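Local atomic coordinates of NIF3-related protein (Bacillus cereus, PDB entry 2GX8), a protein that is of unknown biochemical function but binds a pair of zinc ions in a conserved Nif3-family dimetal motif and carries a domain thought to be regulatory. Residues Lys44-Met48 / Thr156-Glu160; Asn129-Ala133 / Thr266-Gly270; Glu151-Pro155 / Gln323-Lys327; Val164-Val170 / Glu225-Glu229; Glu175-Leu180 / Ala243-His248. One frame throughout, in Å; residues are numbered along the deposited sequence.

Contact 1. Residues Lys44-Met48 / Thr156-Glu160; sequences KHLAM and TYAEE
The backbones of L46 and Y157 come within 6.7 Å of each other, CA to CA, where the loop 44-48 passes over the strand segment 156-160. The two pieces run nearly opposite ways, with end-to-end directions 166° apart, yet they form no sheet pairing; K44-L46 have helical backbone angles, whereas T156-E160 is extended. T156 and Y157 both pair with L267 on the next strand in a classic beta bulge, consistent with both turning CB toward the loop.

Y157 contributes the largest share of the contact. A chi1 of -178° sets the ring opposite the backbone N, and it meets two neighbours at different atoms. L46 sends CD2 across the CD2-CE2 side of the ring, 3.6 Å from Y157 CD2, with the two side chains at about a right angle. The branched end of leucine suits this apolar filling, and L46 also rests on L267. H45 meets the phenol end: its ring is tilted 37° to that of Y157, the centroids lie 5.2 Å apart, and ND1 is 3.2 Å from Y157 OH. On the strand, Y157 OH lies 2.9 Å from E159 OE2, at best a weak bond, since the one phenol proton has another acceptor within reach; OE2 is also held by S235 N. At the other end, M48 bends at chi3, bringing CE to 4.1 Å from T156 CG2.

The chemistry thus changes along the tyrosine, from apolar ring carbons against leucine to a polar hydroxyl end where imidazole, phenol and carboxylate gather. A positively charged H45 would probably be favoured by E159, although its charge is not known.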
# COMPACT_ATOMS: atom_id res chain seq x y z
N LYS C 44 5.48 19.77 21.55
CA LYS C 44 5.48 18.56 20.70
C LYS C 44 4.53 18.59 19.49
O LYS C 44 4.71 17.82 18.56
CB LYS C 44 5.22 17.31 21.55
CG LYS C 44 6.37 16.87 22.45
CD LYS C 44 5.92 15.77 23.41
CE LYS C 44 7.09 15.19 24.18
NZ LYS C 44 6.68 14.35 25.37
N HIS C 45 3.52 19.46 19.51
CA HIS C 45 2.62 19.59 18.36
C HIS C 45 3.29 20.31 17.17
O HIS C 45 2.80 20.26 16.04
CB HIS C 45 1.30 20.27 18.76
CG HIS C 45 1.46 21.60 19.42
ND1 HIS C 45 1.65 22.77 18.71
CD2 HIS C 45 1.42 21.96 20.72
CE1 HIS C 45 1.73 23.79 19.54
NE2 HIS C 45 1.59 23.33 20.77
N LEU C 46 4.42 20.97 17.44
CA LEU C 46 5.20 21.66 16.41
C LEU C 46 6.00 20.68 15.55
O LEU C 46 6.31 20.97 14.38
CB LEU C 46 6.15 22.69 17.04
CG LEU C 46 5.50 23.86 17.77
CD1 LEU C 46 6.55 24.85 18.16
CD2 LEU C 46 4.49 24.50 16.88
N ALA C 47 6.34 19.53 16.14
CA ALA C 47 7.06 18.44 15.46
C ALA C 47 6.31 17.97 14.21
O ALA C 47 5.07 17.98 14.16
CB ALA C 47 7.29 17.26 16.42
N MET C 48 7.05 17.57 13.19
CA MET C 48 6.44 17.17 11.93
C MET C 48 6.03 15.71 11.87
O MET C 48 6.50 14.87 12.65
CB MET C 48 7.38 17.48 10.78
CG MET C 48 7.77 18.93 10.69
SD MET C 48 8.74 19.15 9.21
CE MET C 48 7.51 18.79 7.94
N THR C 156 4.68 25.04 8.14
CA THR C 156 4.35 23.64 8.42
C THR C 156 3.27 23.58 9.47
O THR C 156 2.58 22.57 9.61
CB THR C 156 5.56 22.82 8.93
OG1 THR C 156 6.03 23.35 10.18
CG2 THR C 156 6.70 22.78 7.91
N TYR C 157 3.12 24.68 10.20
CA TYR C 157 2.15 24.71 11.27
C TYR C 157 1.52 26.09 11.47
O TYR C 157 2.20 27.11 11.45
CB TYR C 157 2.82 24.21 12.57
CG TYR C 157 1.89 24.15 13.76
CD1 TYR C 157 1.08 23.03 13.97
CD2 TYR C 157 1.81 25.21 14.66
CE1 TYR C 157 0.21 22.98 15.06
CE2 TYR C 157 0.95 25.17 15.75
CZ TYR C 157 0.16 24.05 15.95
OH TYR C 157 -0.70 24.02 17.02
N ALA C 158 0.20 26.10 11.65
CA ALA C 158 -0.59 27.30 11.98
C ALA C 158 -1.66 26.83 12.95
O ALA C 158 -2.52 26.02 12.60
CB ALA C 158 -1.23 27.91 10.75
N GLU C 159 -1.58 27.33 14.18
CA GLU C 159 -2.48 26.93 15.24
C GLU C 159 -3.94 27.23 14.85
O GLU C 159 -4.21 28.28 14.26
CB GLU C 159 -2.12 27.73 16.49
CG GLU C 159 -2.82 27.32 17.77
CD GLU C 159 -1.96 26.49 18.69
OE1 GLU C 159 -0.94 27.02 19.19
OE2 GLU C 159 -2.34 25.34 18.96
N GLU C 160 -4.86 26.30 15.12
CA GLU C 160 -6.29 26.56 14.90
C GLU C 160 -6.74 27.55 15.98
O GLU C 160 -6.33 27.43 17.15
CB GLU C 160 -7.13 25.28 15.02
CG GLU C 160 -6.88 24.22 13.94
CD GLU C 160 -7.65 22.92 14.20
OE1 GLU C 160 -8.66 22.93 14.94
OE2 GLU C 160 -7.25 21.86 13.65

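Contact 2. Residues Asn129-Ala133 / Thr266-Gly270; sequences NVDVA and TLGLG. With ZN (zinc ion), chain M.
V132 and G268 bring the end of helix 128-132 against strand 262-268, their CA atoms 4.7 Å apart. The backbone of G268 is almost fully stretched out, a shape that glycine adopts readily.

The polar links are made by backbone atoms. The CA-H of V132 points almost straight at G268 O, with CA to O 3.4 Å and 166° at the hydrogen. A water accepts from G268 N at 3.0 Å and lies near V132 O as well, although that second distance is too short to be trusted.

The apolar contacts split V132 between two leucines. Its CG1, anti to the backbone N (chi1 179°), meets CB of L267 at 3.7 Å and crosses that side chain at about a right angle. Its CG2 reaches CD2 of L269 at 4.2 Å. The same CD2 methyl lies 3.6 Å from CB of D131, so L269 packs on the aliphatic base of a residue whose carboxylate is otherwise engaged. Branched side chains fill this buried seam well, and T156 packs on V132 from the adjoining strand.

Metal coordination engages D131: OD1 binds zinc at 2.3 Å, in a site completed by H92 and E360. E360 also belongs to the second zinc site, with H93 and H357. D131, at the end of helix 128-132, supplies one ligand of the two-zinc site of the Nif3 family, and the next residue, V132, packs this helix end on strand 262-268.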
# COMPACT_ATOMS: atom_id res chain seq x y z
N ASN C 129 10.55 19.97 16.32
CA ASN C 129 9.95 21.03 17.14
C ASN C 129 10.94 22.21 17.44
O ASN C 129 10.50 23.32 17.67
CB ASN C 129 9.27 20.47 18.41
CG ASN C 129 10.22 19.61 19.29
OD1 ASN C 129 10.23 19.75 20.51
ND2 ASN C 129 11.00 18.73 18.67
N VAL C 130 12.24 21.94 17.42
CA VAL C 130 13.28 22.97 17.65
C VAL C 130 13.63 23.69 16.31
O VAL C 130 14.14 24.81 16.30
CB VAL C 130 14.52 22.37 18.39
CG1 VAL C 130 15.65 23.38 18.55
CG2 VAL C 130 14.11 21.85 19.76
N ASP C 131 13.30 23.04 15.20
CA ASP C 131 13.51 23.60 13.86
C ASP C 131 12.42 24.62 13.55
O ASP C 131 12.68 25.67 12.96
CB ASP C 131 13.41 22.47 12.83
CG ASP C 131 14.61 21.56 12.85
OD1 ASP C 131 15.68 22.01 12.39
OD2 ASP C 131 14.48 20.37 13.26
N VAL C 132 11.20 24.26 13.95
CA VAL C 132 9.96 25.02 13.71
C VAL C 132 9.73 26.19 14.67
O VAL C 132 9.29 27.25 14.26
CB VAL C 132 8.73 24.06 13.83
CG1 VAL C 132 7.42 24.80 13.61
CG2 VAL C 132 8.85 22.89 12.85
N ALA C 133 10.03 25.99 15.95
CA ALA C 133 9.74 27.00 16.98
C ALA C 133 10.53 28.30 16.90
O ALA C 133 11.70 28.29 16.52
CB ALA C 133 9.89 26.39 18.37
N THR C 266 1.86 31.73 11.58
CA THR C 266 2.41 30.61 10.83
C THR C 266 3.79 30.30 11.38
O THR C 266 4.58 31.21 11.65
CB THR C 266 2.65 30.96 9.35
OG1 THR C 266 1.50 31.60 8.80
CG2 THR C 266 2.93 29.71 8.55
N LEU C 267 4.04 29.01 11.56
CA LEU C 267 5.32 28.47 11.99
C LEU C 267 5.75 27.45 10.93
O LEU C 267 4.91 26.88 10.22
CB LEU C 267 5.22 27.82 13.38
CG LEU C 267 4.96 28.72 14.61
CD1 LEU C 267 4.46 27.93 15.79
CD2 LEU C 267 6.19 29.53 15.01
N GLY C 268 7.06 27.24 10.80
CA GLY C 268 7.59 26.33 9.82
C GLY C 268 9.09 26.17 9.79
O GLY C 268 9.79 26.56 10.70
N LEU C 269 9.59 25.61 8.71
CA LEU C 269 11.00 25.35 8.59
C LEU C 269 11.74 26.48 7.91
O LEU C 269 11.26 27.00 6.92
CB LEU C 269 11.21 24.08 7.78
CG LEU C 269 10.75 22.79 8.45
CD1 LEU C 269 10.83 21.69 7.43
CD2 LEU C 269 11.60 22.50 9.70
N GLY C 270 12.91 26.84 8.44
CA GLY C 270 13.76 27.88 7.86
C GLY C 270 13.24 29.30 7.90
O GLY C 270 12.03 29.51 8.08
ZN ZN M . 17.22 20.37 12.72
O HOH W 1 8.75 28.98 12.60

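Contact 3. Residues Glu151-Pro155 / Gln323-Lys327; sequences EVLAP and QAKFK
The carbonyl oxygen of L153 takes hydrogen bonds from two side chains, those of Q323 and K327. Q323 NE2 lies 3.1 Å from L153 O, in the carbonyl plane, and the oxygen lies in the plane of the glutamine amide; the bond is fairly straight (N-H...O 153°). K327 NZ comes from above the carbonyl plane, 3.0 Å from the same oxygen. The ammonium nitrogen is equally near V152 O, but at an angle too poor for a bond. The planar glutamine amide can lie in the carbonyl plane, while the long, flexible lysine can bring NZ over it.

Around these bonds, L153 CD1 packs on A324 CA at 3.8 Å, where the small alanine lets the leucine lie close to the helix. The amide of Q323 also skirts the P155 ring, NE2 to CD 3.7 Å.

L153 and A154 form the corner at which the long strand 150-168 changes direction, and helix 321-326, which presents the donors, joins the parallel strands 306-313 and 331-335 in a beta-alpha-beta crossover. Q323 and K327 stand one helical turn apart, linked by the bond from K327 N to Q323 O at 2.9 Å. Q323 folds back at chi2 (61°) and K327 at chi2 and chi4, which gathers both tips at one oxygen. E151 OE1 stays 4.3 Å from K327 NZ, beyond a salt bridge, though its charge probably favours the ammonium there. Further out, A311 and Y332 pack on both L153 and A324.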
# COMPACT_ATOMS: atom_id res chain seq x y z
N GLU C 151 10.99 35.99 7.78
CA GLU C 151 9.70 35.33 7.69
C GLU C 151 9.93 33.82 7.67
O GLU C 151 11.00 33.38 7.34
CB GLU C 151 9.06 35.62 6.35
CG GLU C 151 8.60 36.99 6.08
CD GLU C 151 7.87 37.03 4.74
OE1 GLU C 151 7.82 35.96 4.07
OE2 GLU C 151 7.35 38.11 4.36
N VAL C 152 8.93 33.03 8.00
CA VAL C 152 9.07 31.58 7.92
C VAL C 152 9.32 31.23 6.45
O VAL C 152 8.73 31.84 5.54
CB VAL C 152 7.80 30.83 8.47
CG1 VAL C 152 7.84 29.37 8.11
CG2 VAL C 152 7.68 30.98 10.00
N LEU C 153 10.21 30.27 6.20
CA LEU C 153 10.51 29.92 4.82
C LEU C 153 9.45 28.96 4.27
O LEU C 153 8.85 29.22 3.22
CB LEU C 153 11.91 29.31 4.69
CG LEU C 153 12.27 28.71 3.33
CD1 LEU C 153 12.43 29.83 2.30
CD2 LEU C 153 13.53 27.90 3.46
N ALA C 154 9.24 27.84 4.96
CA ALA C 154 8.29 26.83 4.54
C ALA C 154 7.35 26.57 5.70
O ALA C 154 7.78 25.95 6.71
CB ALA C 154 8.99 25.52 4.16
N PRO C 155 6.10 27.07 5.60
CA PRO C 155 5.07 26.93 6.60
C PRO C 155 4.72 25.44 6.80
O PRO C 155 4.43 24.73 5.79
CB PRO C 155 3.88 27.66 5.96
CG PRO C 155 4.51 28.61 4.99
CD PRO C 155 5.63 27.82 4.43
N GLN C 323 10.50 26.51 -2.73
CA GLN C 323 9.95 27.48 -1.81
C GLN C 323 10.89 28.67 -1.72
O GLN C 323 10.49 29.80 -1.91
CB GLN C 323 9.71 26.81 -0.44
CG GLN C 323 8.88 27.62 0.55
CD GLN C 323 7.41 27.97 0.12
OE1 GLN C 323 6.92 27.57 -0.95
NE2 GLN C 323 6.73 28.73 0.97
N ALA C 324 12.16 28.39 -1.47
CA ALA C 324 13.21 29.41 -1.39
C ALA C 324 13.22 30.35 -2.60
O ALA C 324 13.34 31.55 -2.43
CB ALA C 324 14.57 28.77 -1.19
N LYS C 325 13.05 29.80 -3.81
CA LYS C 325 13.00 30.61 -5.03
C LYS C 325 11.65 31.32 -5.20
O LYS C 325 11.59 32.48 -5.62
CB LYS C 325 13.28 29.74 -6.26
CG LYS C 325 13.48 30.55 -7.54
CD LYS C 325 14.73 31.39 -7.43
CE LYS C 325 14.84 32.46 -8.52
NZ LYS C 325 16.17 33.12 -8.32
N PHE C 326 10.55 30.62 -4.90
CA PHE C 326 9.22 31.23 -5.00
C PHE C 326 9.15 32.49 -4.14
O PHE C 326 8.68 33.52 -4.59
CB PHE C 326 8.13 30.22 -4.62
CG PHE C 326 6.74 30.81 -4.55
CD1 PHE C 326 6.06 30.87 -3.32
CD2 PHE C 326 6.13 31.34 -5.69
CE1 PHE C 326 4.78 31.41 -3.24
CE2 PHE C 326 4.86 31.90 -5.63
CZ PHE C 326 4.17 31.94 -4.40
N LYS C 327 9.64 32.39 -2.89
CA LYS C 327 9.73 33.51 -1.96
C LYS C 327 10.81 34.55 -2.37
O LYS C 327 11.02 35.55 -1.68
CB LYS C 327 10.05 33.01 -0.56
CG LYS C 327 9.03 32.08 0.06
CD LYS C 327 7.79 32.82 0.45
CE LYS C 327 6.96 32.01 1.44
NZ LYS C 327 7.58 31.85 2.80

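Contact 4. Residues Val164-Val170 / Glu225-Glu229; sequences VVVFVPV and EVRIE
V164 meets E229 through the backbone: the CA-H of E229 approaches V164 O, CA to O 3.2 Å. V165 and E229 form a non-hydrogen-bonded antiparallel pair. R227 runs extended to CD and bends at chi3 (101°), laying its guanidinium beside V165, whose CG1 lies over one face near the rim, 3.5 Å from NH1, while CG2 lies beside E229 CB. The valine gives the flat cation an apolar floor, and R227 NH2 makes a salt bridge of poor bond geometry with E229 OE1, which also meets R227 NE of a third subunit.

V166 pairs with I228 through two nearly straight bonds, V166 N to I228 O at 2.7 Å and I228 N to V166 O at 2.8 Å. These strands, 150-168 and 221-233, are the central two of a four-stranded antiparallel sheet with 194-206 and 255-260 at its edges. With helices 170-182 and 237-247 this gives a ferredoxin-like beta-alpha-beta-beta-alpha-beta domain. V166, V168, V226 and I228 share the helix-covered face, which suits their branched aliphatic chains.

F167 points to the other face beside R227, its CE2 packing alongside R227 CG. Here a second subunit contributes F196 against F167 and E229 to R227 NH1. V168 repeats the hydrogen-bonded pattern with V226: V168 N to V226 O is 2.9 Å, and the return bond is longer. V168 CG2 also packs on I228 CD1. Beyond P169, V170 turns CG2 onto V226 CG2, tightly at 3.4 Å.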
# COMPACT_ATOMS: atom_id res chain seq x y z
N VAL C 164 -13.80 32.00 22.36
CA VAL C 164 -14.49 31.60 23.57
C VAL C 164 -15.48 32.69 23.90
O VAL C 164 -15.11 33.86 24.01
CB VAL C 164 -13.55 31.46 24.75
CG1 VAL C 164 -14.34 31.04 26.01
CG2 VAL C 164 -12.48 30.46 24.46
N VAL C 165 -16.75 32.31 24.05
CA VAL C 165 -17.78 33.25 24.45
C VAL C 165 -18.25 32.76 25.82
O VAL C 165 -18.63 31.60 25.96
CB VAL C 165 -18.95 33.25 23.46
CG1 VAL C 165 -20.09 34.16 23.94
CG2 VAL C 165 -18.45 33.68 22.08
N VAL C 166 -18.19 33.60 26.84
CA VAL C 166 -18.64 33.20 28.18
C VAL C 166 -19.71 34.21 28.67
O VAL C 166 -19.70 35.40 28.30
CB VAL C 166 -17.43 33.02 29.14
CG1 VAL C 166 -16.73 34.36 29.42
CG2 VAL C 166 -17.83 32.30 30.47
N PHE C 167 -20.67 33.74 29.47
CA PHE C 167 -21.77 34.59 29.98
C PHE C 167 -21.58 34.75 31.47
O PHE C 167 -21.51 33.76 32.19
CB PHE C 167 -23.11 33.94 29.62
CG PHE C 167 -23.26 33.69 28.15
CD1 PHE C 167 -22.78 32.52 27.57
CD2 PHE C 167 -23.80 34.66 27.32
CE1 PHE C 167 -22.88 32.30 26.19
CE2 PHE C 167 -23.90 34.44 25.96
CZ PHE C 167 -23.43 33.27 25.40
N VAL C 168 -21.48 36.00 31.93
CA VAL C 168 -21.13 36.30 33.32
C VAL C 168 -21.97 37.44 33.87
O VAL C 168 -22.24 38.40 33.16
CB VAL C 168 -19.64 36.79 33.44
CG1 VAL C 168 -19.15 36.74 34.89
CG2 VAL C 168 -18.69 35.98 32.60
N PRO C 169 -22.41 37.35 35.14
CA PRO C 169 -23.07 38.52 35.71
C PRO C 169 -22.10 39.73 35.77
O PRO C 169 -20.89 39.54 35.95
CB PRO C 169 -23.43 38.05 37.12
CG PRO C 169 -22.47 36.95 37.41
CD PRO C 169 -22.39 36.23 36.11
N VAL C 170 -22.63 40.94 35.60
CA VAL C 170 -21.86 42.20 35.62
C VAL C 170 -21.01 42.34 36.88
O VAL C 170 -19.96 43.00 36.87
CB VAL C 170 -22.76 43.48 35.42
CG1 VAL C 170 -21.92 44.74 35.42
CG2 VAL C 170 -23.58 43.42 34.09
N GLU C 225 -27.17 39.92 31.75
CA GLU C 225 -25.85 39.30 31.73
C GLU C 225 -24.91 39.95 30.73
O GLU C 225 -25.33 40.70 29.85
CB GLU C 225 -25.99 37.85 31.24
CG GLU C 225 -26.37 36.83 32.25
CD GLU C 225 -26.30 35.43 31.66
OE1 GLU C 225 -26.92 35.21 30.61
OE2 GLU C 225 -25.66 34.54 32.26
N VAL C 226 -23.64 39.58 30.84
CA VAL C 226 -22.61 40.08 29.95
C VAL C 226 -22.07 38.92 29.13
O VAL C 226 -21.79 37.84 29.66
CB VAL C 226 -21.48 40.79 30.76
CG1 VAL C 226 -20.36 41.26 29.87
CG2 VAL C 226 -22.04 41.96 31.46
N ARG C 227 -21.99 39.15 27.82
CA ARG C 227 -21.51 38.18 26.86
C ARG C 227 -20.10 38.61 26.54
O ARG C 227 -19.89 39.61 25.83
CB ARG C 227 -22.37 38.23 25.59
CG ARG C 227 -22.31 36.98 24.76
CD ARG C 227 -22.89 37.11 23.33
NE ARG C 227 -21.83 37.26 22.33
CZ ARG C 227 -21.50 36.36 21.41
NH1 ARG C 227 -22.15 35.21 21.28
NH2 ARG C 227 -20.53 36.62 20.58
N ILE C 228 -19.14 37.88 27.08
CA ILE C 228 -17.73 38.18 26.87
C ILE C 228 -17.15 37.23 25.85
O ILE C 228 -17.26 36.02 25.99
CB ILE C 228 -16.91 38.03 28.19
CG1 ILE C 228 -17.52 38.88 29.33
CG2 ILE C 228 -15.41 38.39 27.96
CD1 ILE C 228 -16.89 38.64 30.70
N GLU C 229 -16.52 37.77 24.83
CA GLU C 229 -15.86 36.93 23.85
C GLU C 229 -14.39 37.28 23.75
O GLU C 229 -13.99 38.44 23.97
CB GLU C 229 -16.55 36.99 22.49
CG GLU C 229 -16.47 38.29 21.80
CD GLU C 229 -17.06 38.23 20.42
OE1 GLU C 229 -18.17 37.70 20.25
OE2 GLU C 229 -16.41 38.72 19.48

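Contact 5. Residues Glu175-Leu180 / Ala243-His248; sequences EVRKAL and AMVTAH
V176, A179 and L180 pack against M244 and A247 in an antiparallel helix-helix contact, between the two helices that lie on one side of the ferredoxin-like sheet. The segments of helices 170-182 and 237-247 run 156° apart and their axes approach to 8.5 Å, a fairly close pairing that rests on small residues.

Alanines make the nearest approach. A179 CB touches A247 CB at 3.7 Å and also lies 3.8 Å from A243 O, while A243 CB faces A179 O at 4.0 Å. With only methyl groups at A179, A243 and A247, side chain can lie against backbone. Larger residues flank this line. With CG1 opposite the backbone N (chi1 170°), V176 has CG2 beside that N, where the methyl covers the end of the opposite helix, 3.9 Å from H248 N and near A247 CB. L180 and M244 lie side by side and point the same way, with L180 CD2 3.9 Å from M244 CG. Methionine suits this site because its thioether can bend at chi3 and follow the surface below. E175 stands at the exposed border, where its aliphatic part skirts A247 and its carboxylate, weakly bonded to H172, is well tolerated.

Beneath the pair, V176 rests on V168, L180 on T230, and M244 on V164 and V166, so the same residues that join the helices also seat them on the central strands 150-168 and 221-233. H248, whose CB points away from helix 170-182, hydrogen-bonds through NE2 to F167 O, which ties the end of helix 237-247 to strand 150-168.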
# COMPACT_ATOMS: atom_id res chain seq x y z
N GLU C 175 -13.61 40.70 36.60
CA GLU C 175 -12.79 39.68 37.19
C GLU C 175 -12.55 38.53 36.18
O GLU C 175 -11.44 38.01 36.09
CB GLU C 175 -13.52 39.20 38.44
CG GLU C 175 -12.78 38.21 39.29
CD GLU C 175 -13.52 37.93 40.60
OE1 GLU C 175 -14.44 38.72 40.96
OE2 GLU C 175 -13.16 36.92 41.25
N VAL C 176 -13.58 38.19 35.41
CA VAL C 176 -13.50 37.11 34.39
C VAL C 176 -12.68 37.52 33.17
O VAL C 176 -11.94 36.70 32.64
CB VAL C 176 -14.91 36.55 34.05
CG1 VAL C 176 -14.90 35.62 32.83
CG2 VAL C 176 -15.44 35.80 35.26
N ARG C 177 -12.77 38.78 32.76
CA ARG C 177 -11.92 39.29 31.68
C ARG C 177 -10.43 39.24 32.08
O ARG C 177 -9.58 38.89 31.26
CB ARG C 177 -12.22 40.75 31.36
CG ARG C 177 -13.58 41.03 30.82
CD ARG C 177 -13.67 42.49 30.52
NE ARG C 177 -15.04 42.89 30.25
CZ ARG C 177 -15.81 43.59 31.09
NH1 ARG C 177 -15.33 44.01 32.26
NH2 ARG C 177 -17.06 43.89 30.73
N LYS C 178 -10.14 39.60 33.34
CA LYS C 178 -8.76 39.63 33.83
C LYS C 178 -8.18 38.23 33.82
O LYS C 178 -7.04 38.05 33.43
CB LYS C 178 -8.68 40.20 35.25
CG LYS C 178 -7.25 40.42 35.73
CD LYS C 178 -7.22 40.89 37.18
CE LYS C 178 -5.81 41.31 37.60
NZ LYS C 178 -4.82 40.20 37.61
N ALA C 179 -8.98 37.27 34.25
CA ALA C 179 -8.59 35.87 34.32
C ALA C 179 -8.30 35.31 32.95
O ALA C 179 -7.35 34.57 32.77
CB ALA C 179 -9.68 35.07 34.98
N LEU C 180 -9.13 35.65 31.98
CA LEU C 180 -8.95 35.21 30.61
C LEU C 180 -7.66 35.77 30.02
O LEU C 180 -6.87 35.04 29.42
CB LEU C 180 -10.13 35.64 29.75
CG LEU C 180 -11.44 34.87 29.88
CD1 LEU C 180 -12.49 35.58 29.08
CD2 LEU C 180 -11.31 33.44 29.37
N ALA C 243 -9.10 28.76 34.16
CA ALA C 243 -8.97 30.06 34.81
C ALA C 243 -10.30 30.81 34.77
O ALA C 243 -10.70 31.47 35.74
CB ALA C 243 -7.89 30.88 34.13
N MET C 244 -10.96 30.71 33.64
CA MET C 244 -12.25 31.32 33.42
C MET C 244 -13.28 30.78 34.43
O MET C 244 -13.94 31.57 35.14
CB MET C 244 -12.70 30.98 32.01
CG MET C 244 -13.95 31.65 31.55
SD MET C 244 -14.51 30.84 30.03
CE MET C 244 -15.26 29.35 30.67
N VAL C 245 -13.38 29.45 34.52
CA VAL C 245 -14.30 28.76 35.44
C VAL C 245 -14.01 29.10 36.91
O VAL C 245 -14.93 29.30 37.70
CB VAL C 245 -14.29 27.23 35.21
CG1 VAL C 245 -14.90 26.48 36.41
CG2 VAL C 245 -15.02 26.90 33.95
N THR C 246 -12.73 29.17 37.26
CA THR C 246 -12.35 29.50 38.63
C THR C 246 -12.86 30.89 39.03
O THR C 246 -13.50 31.05 40.12
CB THR C 246 -10.83 29.40 38.84
OG1 THR C 246 -10.35 28.15 38.33
CG2 THR C 246 -10.49 29.50 40.32
N ALA C 247 -12.62 31.88 38.13
CA ALA C 247 -12.99 33.27 38.38
C ALA C 247 -14.48 33.47 38.36
O ALA C 247 -15.02 34.36 39.05
CB ALA C 247 -12.34 34.18 37.36
N HIS C 248 -15.15 32.65 37.56
CA HIS C 248 -16.59 32.72 37.41
C HIS C 248 -17.24 32.32 38.72
O HIS C 248 -16.87 31.31 39.32
CB HIS C 248 -17.06 31.83 36.24
CG HIS C 248 -18.37 32.24 35.65
ND1 HIS C 248 -19.58 31.85 36.18
CD2 HIS C 248 -18.67 33.02 34.58
CE1 HIS C 248 -20.56 32.36 35.47
NE2 HIS C 248 -20.04 33.08 34.49

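From the N terminus, the loop at 44-48 opens contact 1, which closes at 156-160 on the long strand 150-168. Contact 2 opens within that loop, at 129-133, and closes only at 266-270; contact 3 opens at 151-155 and closes at 323-327. These three cross one another and tie the N-terminal part and zinc site to the strand, its neighbour 262-268 and the C-terminal part. Contacts 4 and 5 open and close after contact 1 and nest inside the loops of contacts 2 and 3. They cross each other and touch, joining sheet to helices in the ferredoxin-like domain; contacts 3 and 4, on the same strand, have centres about 41 Å apart.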